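Local coordinates for protein succinate-semialdehyde dehydrogenase (Synechococcus sp., PDB 4ITA) that probably catalyses the NADP-dependent oxidation of succinate semialdehyde to succinate, as a member of the aldehyde dehydrogenase family, at residues S65-A68 against E69-T72; M75-T78 against H79-I83; W132-P135 against F136-F140; S159-P162 against Q163-L166. All coordinates share one frame; numbering follows the deposited sequence.

Interaction 1: residues S65-A68 against E69-T72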
loop_
_atom_site.group_PDB
_atom_site.type_symbol
_atom_site.label_atom_id
_atom_site.label_comp_id
_atom_site.label_asym_id
_atom_site.label_seq_id
_atom_site.Cartn_x
_atom_site.Cartn_y
_atom_site.Cartn_z
ATOM N N SER A 65 16.064 -25.586 19.745
ATOM C CA SER A 65 15.608 -25.783 21.108
ATOM C C SER A 65 16.003 -24.619 22.003
ATOM O O SER A 65 15.219 -24.176 22.847
ATOM C CB SER A 65 16.174 -27.086 21.658
ATOM O OG SER A 65 15.581 -27.379 22.904
ATOM N N LYS A 66 17.215 -24.112 21.814
ATOM C CA LYS A 66 17.684 -22.969 22.577
ATOM C C LYS A 66 16.858 -21.715 22.289
ATOM O O LYS A 66 16.442 -21.003 23.205
ATOM C CB LYS A 66 19.167 -22.698 22.288
ATOM C CG LYS A 66 19.680 -21.392 22.891
ATOM C CD LYS A 66 21.198 -21.260 22.773
ATOM C CE LYS A 66 21.617 -20.527 21.505
ATOM N NZ LYS A 66 23.085 -20.249 21.485
ATOM N N PHE A 67 16.610 -21.443 21.012
ATOM C CA PHE A 67 15.805 -20.284 20.665
ATOM C C PHE A 67 14.387 -20.456 21.189
ATOM O O PHE A 67 13.785 -19.511 21.689
ATOM C CB PHE A 67 15.808 -20.038 19.159
ATOM C CG PHE A 67 17.164 -19.700 18.614
ATOM C CD1 PHE A 67 17.964 -18.756 19.246
ATOM C CD2 PHE A 67 17.650 -20.348 17.487
ATOM C CE1 PHE A 67 19.226 -18.448 18.751
ATOM C CE2 PHE A 67 18.907 -20.054 16.987
ATOM C CZ PHE A 67 19.699 -19.104 17.621
ATOM N N ALA A 68 13.868 -21.675 21.086
ATOM C CA ALA A 68 12.531 -21.963 21.591
ATOM C C ALA A 68 12.426 -21.691 23.088
ATOM O O ALA A 68 11.408 -21.190 23.563
ATOM C CB ALA A 68 12.153 -23.400 21.278
ATOM N N GLU A 69 13.480 -22.005 23.836
ATOM C CA GLU A 69 13.464 -21.778 25.278
ATOM C C GLU A 69 13.349 -20.296 25.594
ATOM O O GLU A 69 12.698 -19.900 26.570
ATOM C CB GLU A 69 14.712 -22.366 25.944
ATOM C CG GLU A 69 14.685 -22.287 27.462
ATOM C CD GLU A 69 15.856 -23.001 28.110
ATOM O OE1 GLU A 69 16.868 -23.239 27.420
ATOM O OE2 GLU A 69 15.758 -23.322 29.313
ATOM N N ILE A 70 13.969 -19.458 24.766
ATOM C CA ILE A 70 13.873 -18.016 24.976
ATOM C C ILE A 70 12.423 -17.576 24.793
ATOM O O ILE A 70 11.890 -16.833 25.623
ATOM C CB ILE A 70 14.778 -17.216 24.016
ATOM C CG1 ILE A 70 16.239 -17.655 24.146
ATOM C CG2 ILE A 70 14.654 -15.724 24.293
ATOM C CD1 ILE A 70 17.141 -17.021 23.098
ATOM N N MET A 71 11.791 -18.044 23.714
ATOM C CA MET A 71 10.390 -17.710 23.427
ATOM C C MET A 71 9.479 -18.131 24.574
ATOM O O MET A 71 8.670 -17.342 25.067
ATOM C CB MET A 71 9.911 -18.370 22.124
ATOM C CG MET A 71 10.655 -17.941 20.848
ATOM S SD MET A 71 9.953 -18.632 19.313
ATOM C CE MET A 71 11.404 -19.440 18.605
ATOM N N THR A 72 9.598 -19.385 24.991
ATOM C CA THR A 72 8.773 -19.915 26.074
ATOM C C THR A 72 8.972 -19.148 27.376
ATOM O O THR A 72 8.005 -18.816 28.059
ATOM C CB THR A 72 9.064 -21.408 26.279
ATOM O OG1 THR A 72 8.719 -22.112 25.081
ATOM C CG2 THR A 72 8.267 -21.971 27.451
HETATM O O HOH W 1 17.733 -20.509 25.589
#
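The carbonyl oxygen of F67 receives two backbone N-H groups from the next helical turn. M71 N reaches F67 O at 3.2 Å, lying in the carbonyl plane with a fairly straight N-H...O angle of 164°, while I70 N adds a weak bond to F67 O at 3.1 Å. One step further on, T72 N meets A68 O at 2.9 Å and 173°. The hydroxyl of T72 is also near A68 O, but its stronger partner is K77 O, beyond the end of this helix.

Between these bonds the side chains divide by chemistry. CD1 of I70 comes up to the edge of the F67 ring, near its plane, 4.3 Å from F67 CD1. M71 bends at its last torsion (chi3 -125°), which swings the terminal methyl back over the preceding turn and sets M71 CE 4.1 Å from A68 CA. On the solvent-facing side a water donates to K66 O at 2.8 Å and, weakly, to E69 OE1.

This stretch of helix 64-75 is amphipathic. F67, A68 and M71 are buried, packing on helices 162-175 and 79-103 and on P135 and F136, whereas K66 and E69 are exposed. The greasy face secures the helix to its neighbours; F67 O and A68 O are met by N-H groups of the next turn, while K66 O also takes a water.

Interaction 2: residues M75-T78 against H79-I83; sequences MGKT and HQSAI
The chain leaves helix 64-75 at G76, the first residue to depart from helical geometry, with positive phi (85°), and two extended residues, K77 and T78, lead straight into helix 79-103. T78 is the N-cap residue, and its carbonyl accepts the first i to i+4 bond: A82 N lies 2.9 Å from T78 O, in the carbonyl plane.

The T78 hydroxyl sits between its own backbone N and carbonyl carbon (chi1 65°), which turns it over the first turn of the helix. There T78 OG1 comes 2.8 Å from S81 OG, so two small polar side chains meet hydroxyl to hydroxyl at the helix start. K77 lies alongside the same turn. Its CG rests 3.9 Å from A82 CB, and its CE approaches S81 OG to 3.2 Å. A bend at chi3 (-75°) leads the amine past this turn, where K77 NZ donates to a water at 2.9 Å that itself donates to S81 O. The ammonium also forms a salt bridge with E85 and a hydrogen bond with N259. A leucine in place of K77 would probably still pack on A82, but would leave the E85 carboxylate without its positive partner and the bridging water without its donor.

H79 turns the other way, its NE2 bonded to S65 O on the preceding helix. The polar groups at this helix start thus divide the work: T78 and S81 meet over the first turn, while K77 and H79 tie it to other parts of the chain.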
loop_
_atom_site.group_PDB
_atom_site.type_symbol
_atom_site.label_atom_id
_atom_site.label_comp_id
_atom_site.label_asym_id
_atom_site.label_seq_id
_atom_site.Cartn_x
_atom_site.Cartn_y
_atom_site.Cartn_z
ATOM N N MET A 75 7.341 -15.413 26.781
ATOM C CA MET A 75 5.937 -15.204 26.436
ATOM C C MET A 75 5.020 -16.420 26.574
ATOM O O MET A 75 3.837 -16.337 26.255
ATOM C CB MET A 75 5.798 -14.502 25.079
ATOM C CG MET A 75 6.579 -15.135 23.928
ATOM S SD MET A 75 5.952 -16.754 23.354
ATOM C CE MET A 75 4.276 -16.300 22.844
ATOM N N GLY A 76 5.563 -17.538 27.050
ATOM C CA GLY A 76 4.739 -18.628 27.561
ATOM C C GLY A 76 4.180 -19.660 26.596
ATOM O O GLY A 76 3.471 -20.573 27.023
ATOM N N LYS A 77 4.471 -19.546 25.304
ATOM C CA LYS A 77 4.024 -20.590 24.378
ATOM C C LYS A 77 4.778 -21.890 24.670
ATOM O O LYS A 77 5.882 -21.856 25.219
ATOM C CB LYS A 77 4.200 -20.165 22.913
ATOM C CG LYS A 77 5.617 -20.282 22.378
ATOM C CD LYS A 77 5.723 -19.694 20.972
ATOM C CE LYS A 77 5.107 -20.617 19.954
ATOM N NZ LYS A 77 4.630 -19.877 18.744
ATOM N N THR A 78 4.192 -23.035 24.328
ATOM C CA THR A 78 4.861 -24.293 24.639
ATOM C C THR A 78 6.213 -24.370 23.939
ATOM O O THR A 78 6.390 -23.854 22.825
ATOM C CB THR A 78 4.037 -25.527 24.245
ATOM O OG1 THR A 78 3.887 -25.571 22.819
ATOM C CG2 THR A 78 2.669 -25.505 24.917
ATOM N N HIS A 79 7.174 -25.001 24.600
ATOM C CA HIS A 79 8.499 -25.169 24.028
ATOM C C HIS A 79 8.421 -25.916 22.696
ATOM O O HIS A 79 9.126 -25.579 21.738
ATOM C CB HIS A 79 9.401 -25.906 25.017
ATOM C CG HIS A 79 10.826 -26.018 24.574
ATOM N ND1 HIS A 79 11.428 -27.228 24.318
ATOM C CD2 HIS A 79 11.765 -25.070 24.345
ATOM C CE1 HIS A 79 12.682 -27.024 23.949
ATOM N NE2 HIS A 79 12.912 -25.724 23.962
ATOM N N GLN A 80 7.546 -26.910 22.616
ATOM C CA GLN A 80 7.393 -27.663 21.380
ATOM C C GLN A 80 6.878 -26.798 20.231
ATOM O O GLN A 80 7.364 -26.909 19.105
ATOM C CB GLN A 80 6.508 -28.894 21.592
ATOM C CG GLN A 80 7.134 -29.938 22.515
ATOM C CD GLN A 80 8.509 -30.408 22.048
ATOM O OE1 GLN A 80 9.474 -30.401 22.815
ATOM N NE2 GLN A 80 8.599 -30.827 20.794
ATOM N N SER A 81 5.903 -25.937 20.503
ATOM C CA SER A 81 5.403 -25.045 19.453
ATOM C C SER A 81 6.437 -23.968 19.111
ATOM O O SER A 81 6.487 -23.498 17.976
ATOM C CB SER A 81 4.047 -24.423 19.811
ATOM O OG SER A 81 4.128 -23.551 20.918
ATOM N N ALA A 82 7.266 -23.591 20.083
ATOM C CA ALA A 82 8.345 -22.632 19.831
ATOM C C ALA A 82 9.450 -23.242 18.961
ATOM O O ALA A 82 10.058 -22.545 18.146
ATOM C CB ALA A 82 8.907 -22.075 21.138
ATOM N N ILE A 83 9.693 -24.542 19.113
ATOM C CA ILE A 83 10.604 -25.247 18.225
ATOM C C ILE A 83 10.054 -25.176 16.805
ATOM O O ILE A 83 10.777 -24.838 15.870
ATOM C CB ILE A 83 10.818 -26.716 18.677
ATOM C CG1 ILE A 83 11.715 -26.758 19.916
ATOM C CG2 ILE A 83 11.429 -27.548 17.555
ATOM C CD1 ILE A 83 11.769 -28.117 20.594
HETATM O O HOH W 2 4.382 -21.989 16.776
#

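Interaction 3: residues W132-P135 against F136-F140. With NDP (NADPH dihydro-nicotinamide-adenine-dinucleotide phosphate), chain C; EDO (1,2-ethanediol), chain R.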
loop_
_atom_site.group_PDB
_atom_site.type_symbol
_atom_site.label_atom_id
_atom_site.label_comp_id
_atom_site.label_asym_id
_atom_site.label_seq_id
_atom_site.Cartn_x
_atom_site.Cartn_y
_atom_site.Cartn_z
ATOM N N TRP A 132 4.363 -9.879 20.461
ATOM C CA TRP A 132 4.988 -10.952 21.216
ATOM C C TRP A 132 4.485 -12.350 20.854
ATOM O O TRP A 132 5.084 -13.325 21.281
ATOM C CB TRP A 132 4.859 -10.719 22.733
ATOM C CG TRP A 132 3.459 -10.397 23.181
ATOM C CD1 TRP A 132 2.987 -9.171 23.551
ATOM C CD2 TRP A 132 2.347 -11.305 23.299
ATOM N NE1 TRP A 132 1.663 -9.255 23.894
ATOM C CE2 TRP A 132 1.244 -10.548 23.742
ATOM C CE3 TRP A 132 2.183 -12.675 23.085
ATOM C CZ2 TRP A 132 -0.013 -11.120 23.964
ATOM C CZ3 TRP A 132 0.923 -13.240 23.294
ATOM C CH2 TRP A 132 -0.153 -12.461 23.730
ATOM N N ASN A 133 3.396 -12.476 20.095
ATOM C CA ASN A 133 2.773 -13.803 19.987
ATOM C C ASN A 133 3.536 -14.828 19.153
ATOM O O ASN A 133 3.508 -16.019 19.462
ATOM C CB ASN A 133 1.282 -13.733 19.622
ATOM C CG ASN A 133 1.033 -13.301 18.201
ATOM O OD1 ASN A 133 1.806 -12.542 17.611
ATOM N ND2 ASN A 133 -0.067 -13.785 17.634
ATOM N N PHE A 134 4.228 -14.367 18.115
ATOM C CA PHE A 134 5.132 -15.228 17.354
ATOM C C PHE A 134 6.416 -14.437 17.222
ATOM O O PHE A 134 6.695 -13.850 16.174
ATOM C CB PHE A 134 4.554 -15.594 15.982
ATOM C CG PHE A 134 3.338 -16.480 16.055
ATOM C CD1 PHE A 134 2.063 -15.938 16.004
ATOM C CD2 PHE A 134 3.473 -17.852 16.177
ATOM C CE1 PHE A 134 0.936 -16.757 16.072
ATOM C CE2 PHE A 134 2.350 -18.680 16.245
ATOM C CZ PHE A 134 1.084 -18.125 16.195
ATOM N N PRO A 135 7.197 -14.395 18.307
ATOM C CA PRO A 135 8.274 -13.407 18.422
ATOM C C PRO A 135 9.460 -13.649 17.493
ATOM O O PRO A 135 10.243 -12.721 17.285
ATOM C CB PRO A 135 8.686 -13.511 19.895
ATOM C CG PRO A 135 8.356 -14.930 20.270
ATOM C CD PRO A 135 7.113 -15.276 19.488
ATOM N N PHE A 136 9.600 -14.861 16.951
ATOM C CA PHE A 136 10.605 -15.133 15.920
ATOM C C PHE A 136 9.980 -15.112 14.529
ATOM O O PHE A 136 10.445 -14.393 13.641
ATOM C CB PHE A 136 11.283 -16.492 16.153
ATOM C CG PHE A 136 12.500 -16.434 17.043
ATOM C CD1 PHE A 136 12.410 -15.940 18.338
ATOM C CD2 PHE A 136 13.727 -16.905 16.595
ATOM C CE1 PHE A 136 13.528 -15.902 19.165
ATOM C CE2 PHE A 136 14.848 -16.871 17.413
ATOM C CZ PHE A 136 14.748 -16.365 18.697
ATOM N N TRP A 137 8.926 -15.900 14.338
ATOM C CA TRP A 137 8.326 -16.070 13.019
ATOM C C TRP A 137 7.883 -14.761 12.379
ATOM O O TRP A 137 8.165 -14.527 11.215
ATOM C CB TRP A 137 7.167 -17.083 13.079
ATOM C CG TRP A 137 6.180 -16.979 11.951
ATOM C CD1 TRP A 137 4.883 -16.559 12.035
ATOM C CD2 TRP A 137 6.410 -17.300 10.577
ATOM N NE1 TRP A 137 4.295 -16.596 10.796
ATOM C CE2 TRP A 137 5.211 -17.049 9.881
ATOM C CE3 TRP A 137 7.514 -17.781 9.864
ATOM C CZ2 TRP A 137 5.086 -17.259 8.506
ATOM C CZ3 TRP A 137 7.389 -17.987 8.497
ATOM C CH2 TRP A 137 6.186 -17.721 7.835
ATOM N N GLN A 138 7.199 -13.897 13.118
ATOM C CA GLN A 138 6.725 -12.668 12.482
ATOM C C GLN A 138 7.883 -11.769 12.074
ATOM O O GLN A 138 7.797 -11.042 11.078
ATOM C CB GLN A 138 5.777 -11.896 13.390
ATOM C CG GLN A 138 4.667 -12.718 14.015
ATOM C CD GLN A 138 3.498 -12.890 13.091
ATOM O OE1 GLN A 138 3.515 -12.389 11.973
ATOM N NE2 GLN A 138 2.462 -13.584 13.550
ATOM N N VAL A 139 8.966 -11.807 12.840
ATOM C CA VAL A 139 10.150 -11.038 12.485
ATOM C C VAL A 139 10.779 -11.576 11.199
ATOM O O VAL A 139 11.040 -10.813 10.266
ATOM C CB VAL A 139 11.185 -11.005 13.625
ATOM C CG1 VAL A 139 12.445 -10.280 13.171
ATOM C CG2 VAL A 139 10.593 -10.328 14.870
ATOM N N PHE A 140 11.007 -12.883 11.124
ATOM C CA PHE A 140 11.599 -13.445 9.921
ATOM C C PHE A 140 10.684 -13.350 8.708
ATOM O O PHE A 140 11.165 -13.202 7.584
ATOM C CB PHE A 140 12.117 -14.861 10.174
ATOM C CG PHE A 140 13.389 -14.879 10.973
ATOM C CD1 PHE A 140 14.603 -14.581 10.368
ATOM C CD2 PHE A 140 13.371 -15.143 12.334
ATOM C CE1 PHE A 140 15.781 -14.568 11.098
ATOM C CE2 PHE A 140 14.542 -15.132 13.075
ATOM C CZ PHE A 140 15.756 -14.849 12.451
HETATM P PA NDP C . -0.189 -4.543 20.458
HETATM O O1A NDP C . -0.757 -3.827 19.267
HETATM O O2A NDP C . -0.500 -4.053 21.845
HETATM O O5B NDP C . 1.405 -4.572 20.316
HETATM C C5B NDP C . 2.055 -4.965 19.101
HETATM C C4B NDP C . 3.302 -4.119 18.858
HETATM O O4B NDP C . 2.906 -2.762 18.642
HETATM C C3B NDP C . 4.251 -4.075 20.050
HETATM O O3B NDP C . 5.591 -3.920 19.565
HETATM C C2B NDP C . 3.827 -2.809 20.769
HETATM O O2B NDP C . 4.853 -2.238 21.571
HETATM C C1B NDP C . 3.574 -1.919 19.583
HETATM N N9A NDP C . 2.665 -0.790 19.830
HETATM C C8A NDP C . 1.557 -0.755 20.597
HETATM N N7A NDP C . 0.979 0.467 20.526
HETATM C C5A NDP C . 1.713 1.213 19.685
HETATM C C6A NDP C . 1.678 2.586 19.156
HETATM N N6A NDP C . 0.691 3.425 19.527
HETATM N N1A NDP C . 2.654 2.950 18.303
HETATM C C2A NDP C . 3.635 2.120 17.924
HETATM N N3A NDP C . 3.737 0.858 18.367
HETATM C C4A NDP C . 2.818 0.376 19.228
HETATM O O3 NDP C . -0.639 -6.088 20.221
HETATM P PN NDP C . -1.034 -7.303 21.223
HETATM O O1N NDP C . -1.893 -6.824 22.372
HETATM O O2N NDP C . 0.220 -8.092 21.482
HETATM O O5D NDP C . -1.980 -8.181 20.260
HETATM C C5D NDP C . -1.444 -8.819 19.109
HETATM C C4D NDP C . -2.317 -8.516 17.904
HETATM O O4D NDP C . -1.592 -8.799 16.697
HETATM C C3D NDP C . -3.569 -9.368 17.848
HETATM O O3D NDP C . -4.692 -8.571 17.458
HETATM C C2D NDP C . -3.188 -10.399 16.803
HETATM O O2D NDP C . -4.355 -10.985 16.227
HETATM C C1D NDP C . -2.415 -9.558 15.808
HETATM N N1N NDP C . -1.614 -10.423 14.931
HETATM C C2N NDP C . -1.619 -10.232 13.601
HETATM C C3N NDP C . -1.272 -11.278 12.747
HETATM C C7N NDP C . -1.235 -11.094 11.259
HETATM O O7N NDP C . -0.265 -11.530 10.642
HETATM N N7N NDP C . -2.241 -10.478 10.643
HETATM C C4N NDP C . -0.931 -12.644 13.292
HETATM C C5N NDP C . -0.503 -12.526 14.680
HETATM C C6N NDP C . -0.863 -11.420 15.444
HETATM P P2B NDP C . 4.875 -2.422 23.166
HETATM O O1X NDP C . 6.099 -1.644 23.553
HETATM O O2X NDP C . 3.598 -1.813 23.693
HETATM O O3X NDP C . 5.001 -3.885 23.470
HETATM C C1 EDO R . 0.710 -17.468 12.549
HETATM O O1 EDO R . 1.006 -18.250 11.389
HETATM C C2 EDO R . 0.274 -16.075 12.112
HETATM O O2 EDO R . 1.362 -15.411 11.450
#
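The nicotinamide end of the NADPH pocket is lined here by the loop and first helical turn in which F134 meets Q138. The backbone closes this turn, Q138 N donating to F134 O at 3.1 Å. Side by side with that bond, the F134 ring and the Q138 amide cross obliquely, their planes 64° apart, with Q138 NE2 3.4 Å from F134 CD1. Q138 owes this position to a bend at chi2 (-83°), which folds the chain back across F134 CB and points the amide at the cofactor; its NE2 stands 3.3 Å from C5N of the NADPH.

This loop links strand 115-129 to helix 137-149, and strand 152-156 returns parallel to the first, making a beta-alpha-beta unit of the Rossmann-like cofactor domain. E85 receives both F136 N and W137 N at the helix start.

An ethanediol, probably from the crystallisation liquor, lies over one face of F134. Its O2 accepts a bond from W137 NE1 at 3.2 Å, in the plane of the indole, and a weak one from Q138 NE2. An alanine in place of Q138 would probably open a gap between F134 and the dihydronicotinamide and leave C5N without the amide beside it. N133 brings its ND2 to 3.2 Å from C5N while bonding to Q262 O, whereas its buried OD1 has no polar partner. Further along the cofactor, W132 NE1 lies 3.0 Å from O2N of the diphosphate.

Interaction 4: residues S159-P162 against Q163-L166. With NDP (NADPH dihydro-nicotinamide-adenine-dinucleotide phosphate), chain C.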
loop_
_atom_site.group_PDB
_atom_site.type_symbol
_atom_site.label_atom_id
_atom_site.label_comp_id
_atom_site.label_asym_id
_atom_site.label_seq_id
_atom_site.Cartn_x
_atom_site.Cartn_y
_atom_site.Cartn_z
ATOM N N SER A 159 7.569 -5.030 24.026
ATOM C CA SER A 159 8.406 -4.719 25.180
ATOM C C SER A 159 8.644 -5.892 26.120
ATOM O O SER A 159 9.543 -5.837 26.966
ATOM C CB SER A 159 7.819 -3.539 25.955
ATOM O OG SER A 159 8.025 -2.327 25.261
ATOM N N ASN A 160 7.844 -6.943 25.975
ATOM C CA ASN A 160 7.977 -8.135 26.803
ATOM C C ASN A 160 8.781 -9.259 26.153
ATOM O O ASN A 160 8.959 -10.315 26.747
ATOM C CB ASN A 160 6.599 -8.654 27.213
ATOM C CG ASN A 160 5.742 -9.031 26.020
ATOM O OD1 ASN A 160 5.776 -8.366 24.986
ATOM N ND2 ASN A 160 4.965 -10.103 26.158
ATOM N N VAL A 161 9.283 -9.038 24.941
ATOM C CA VAL A 161 10.188 -10.028 24.339
ATOM C C VAL A 161 11.569 -9.471 23.942
ATOM O O VAL A 161 12.056 -9.731 22.833
ATOM C CB VAL A 161 9.520 -10.809 23.162
ATOM C CG1 VAL A 161 8.367 -11.653 23.671
ATOM C CG2 VAL A 161 9.042 -9.864 22.065
ATOM N N PRO A 162 12.225 -8.733 24.858
ATOM C CA PRO A 162 13.531 -8.163 24.502
ATOM C C PRO A 162 14.591 -9.223 24.189
ATOM O O PRO A 162 15.404 -9.003 23.294
ATOM C CB PRO A 162 13.910 -7.351 25.754
ATOM C CG PRO A 162 13.180 -8.011 26.864
ATOM C CD PRO A 162 11.881 -8.451 26.264
ATOM N N GLN A 163 14.600 -10.347 24.897
ATOM C CA GLN A 163 15.590 -11.375 24.586
ATOM C C GLN A 163 15.368 -12.000 23.212
ATOM O O GLN A 163 16.329 -12.300 22.505
ATOM C CB GLN A 163 15.649 -12.451 25.669
ATOM C CG GLN A 163 16.097 -11.924 27.022
ATOM C CD GLN A 163 16.285 -13.039 28.027
ATOM O OE1 GLN A 163 17.000 -14.010 27.767
ATOM N NE2 GLN A 163 15.632 -12.915 29.176
ATOM N N CYS A 164 14.111 -12.185 22.822
ATOM C CA CYS A 164 13.824 -12.659 21.471
ATOM C C CYS A 164 14.313 -11.657 20.438
ATOM O O CYS A 164 14.953 -12.024 19.455
ATOM C CB CYS A 164 12.324 -12.909 21.270
ATOM S SG CYS A 164 11.653 -14.311 22.192
ATOM N N ALA A 165 14.018 -10.388 20.688
ATOM C CA ALA A 165 14.414 -9.328 19.773
ATOM C C ALA A 165 15.941 -9.257 19.613
ATOM O O ALA A 165 16.457 -9.138 18.497
ATOM C CB ALA A 165 13.845 -8.008 20.239
ATOM N N LEU A 166 16.666 -9.351 20.724
ATOM C CA LEU A 166 18.127 -9.348 20.665
ATOM C C LEU A 166 18.660 -10.606 19.981
ATOM O O LEU A 166 19.634 -10.550 19.233
ATOM C CB LEU A 166 18.717 -9.199 22.063
ATOM C CG LEU A 166 18.416 -7.857 22.724
ATOM C CD1 LEU A 166 18.764 -7.899 24.206
ATOM C CD2 LEU A 166 19.156 -6.728 22.015
HETATM P PA NDP C . -0.189 -4.543 20.458
HETATM O O1A NDP C . -0.757 -3.827 19.267
HETATM O O2A NDP C . -0.500 -4.053 21.845
HETATM O O5B NDP C . 1.405 -4.572 20.316
HETATM C C5B NDP C . 2.055 -4.965 19.101
HETATM C C4B NDP C . 3.302 -4.119 18.858
HETATM O O4B NDP C . 2.906 -2.762 18.642
HETATM C C3B NDP C . 4.251 -4.075 20.050
HETATM O O3B NDP C . 5.591 -3.920 19.565
HETATM C C2B NDP C . 3.827 -2.809 20.769
HETATM O O2B NDP C . 4.853 -2.238 21.571
HETATM C C1B NDP C . 3.574 -1.919 19.583
HETATM N N9A NDP C . 2.665 -0.790 19.830
HETATM C C8A NDP C . 1.557 -0.755 20.597
HETATM N N7A NDP C . 0.979 0.467 20.526
HETATM C C5A NDP C . 1.713 1.213 19.685
HETATM C C6A NDP C . 1.678 2.586 19.156
HETATM N N6A NDP C . 0.691 3.425 19.527
HETATM N N1A NDP C . 2.654 2.950 18.303
HETATM C C2A NDP C . 3.635 2.120 17.924
HETATM N N3A NDP C . 3.737 0.858 18.367
HETATM C C4A NDP C . 2.818 0.376 19.228
HETATM O O3 NDP C . -0.639 -6.088 20.221
HETATM P PN NDP C . -1.034 -7.303 21.223
HETATM O O1N NDP C . -1.893 -6.824 22.372
HETATM O O2N NDP C . 0.220 -8.092 21.482
HETATM O O5D NDP C . -1.980 -8.181 20.260
HETATM C C5D NDP C . -1.444 -8.819 19.109
HETATM C C4D NDP C . -2.317 -8.516 17.904
HETATM O O4D NDP C . -1.592 -8.799 16.697
HETATM C C3D NDP C . -3.569 -9.368 17.848
HETATM O O3D NDP C . -4.692 -8.571 17.458
HETATM C C2D NDP C . -3.188 -10.399 16.803
HETATM O O2D NDP C . -4.355 -10.985 16.227
HETATM C C1D NDP C . -2.415 -9.558 15.808
HETATM N N1N NDP C . -1.614 -10.423 14.931
HETATM C C2N NDP C . -1.619 -10.232 13.601
HETATM C C3N NDP C . -1.272 -11.278 12.747
HETATM C C7N NDP C . -1.235 -11.094 11.259
HETATM O O7N NDP C . -0.265 -11.530 10.642
HETATM N N7N NDP C . -2.241 -10.478 10.643
HETATM C C4N NDP C . -0.931 -12.644 13.292
HETATM C C5N NDP C . -0.503 -12.526 14.680
HETATM C C6N NDP C . -0.863 -11.420 15.444
HETATM P P2B NDP C . 4.875 -2.422 23.166
HETATM O O1X NDP C . 6.099 -1.644 23.553
HETATM O O2X NDP C . 3.598 -1.813 23.693
HETATM O O3X NDP C . 5.001 -3.885 23.470
#
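V161 sets its CB against that of C164, 4.0 Å away, in the first turn of helix 162-175. V161 is the N-cap residue, yet its hydrocarbon side chain has nothing to offer the first N-H groups. E74 supplies the acceptors instead, one carboxylate oxygen taking Q163 N and the other C164 N. The i to i+4 bonding begins at V161 itself: A165 N binds V161 O at 3.0 Å, nearly along the C=O axis. L166 N then binds P162 O at 2.9 Å, and with CG anti to its own carbonyl carbon (chi1 -66°) the L166 side chain runs back to bring CG 3.3 Å from P162 O. P162, in the first turn, has no N-H that would need a partner.

Just upstream, S159 holds the 2'-phosphate that distinguishes NADPH from NADH. S159 OG is hydrogen-bonded to O1X at 2.7 Å and S159 N to O3X at 2.9 Å, a two-point grip consistent with use of the phosphorylated cofactor.

The loop leaves strand 152-156 and enters helix 162-175, whose start packs on helix 64-75 through V161, P162 and Q163, while A165 O accepts a bond from T184 on strand 182-185.

From the N terminus the four contacts follow in series; each is a single continuous stretch, so none nests in or crosses another. Interaction 1 is a turn within helix 64-75, and interaction 2 starts helix 79-103 directly after it. The two meet again through T72 with K77 and S65 with H79, which closes the short connection between the helices. Interactions 3 and 4 come later, each at the passage from a strand of the cofactor-binding sheet into a helix, and both touch NADPH. M71 and M75 pack on P135, joining the early helix to interaction 3, while I70 packs on Q163 of interaction 4. C164 of interaction 4 touches both M71 of interaction 1 and P135 of interaction 3.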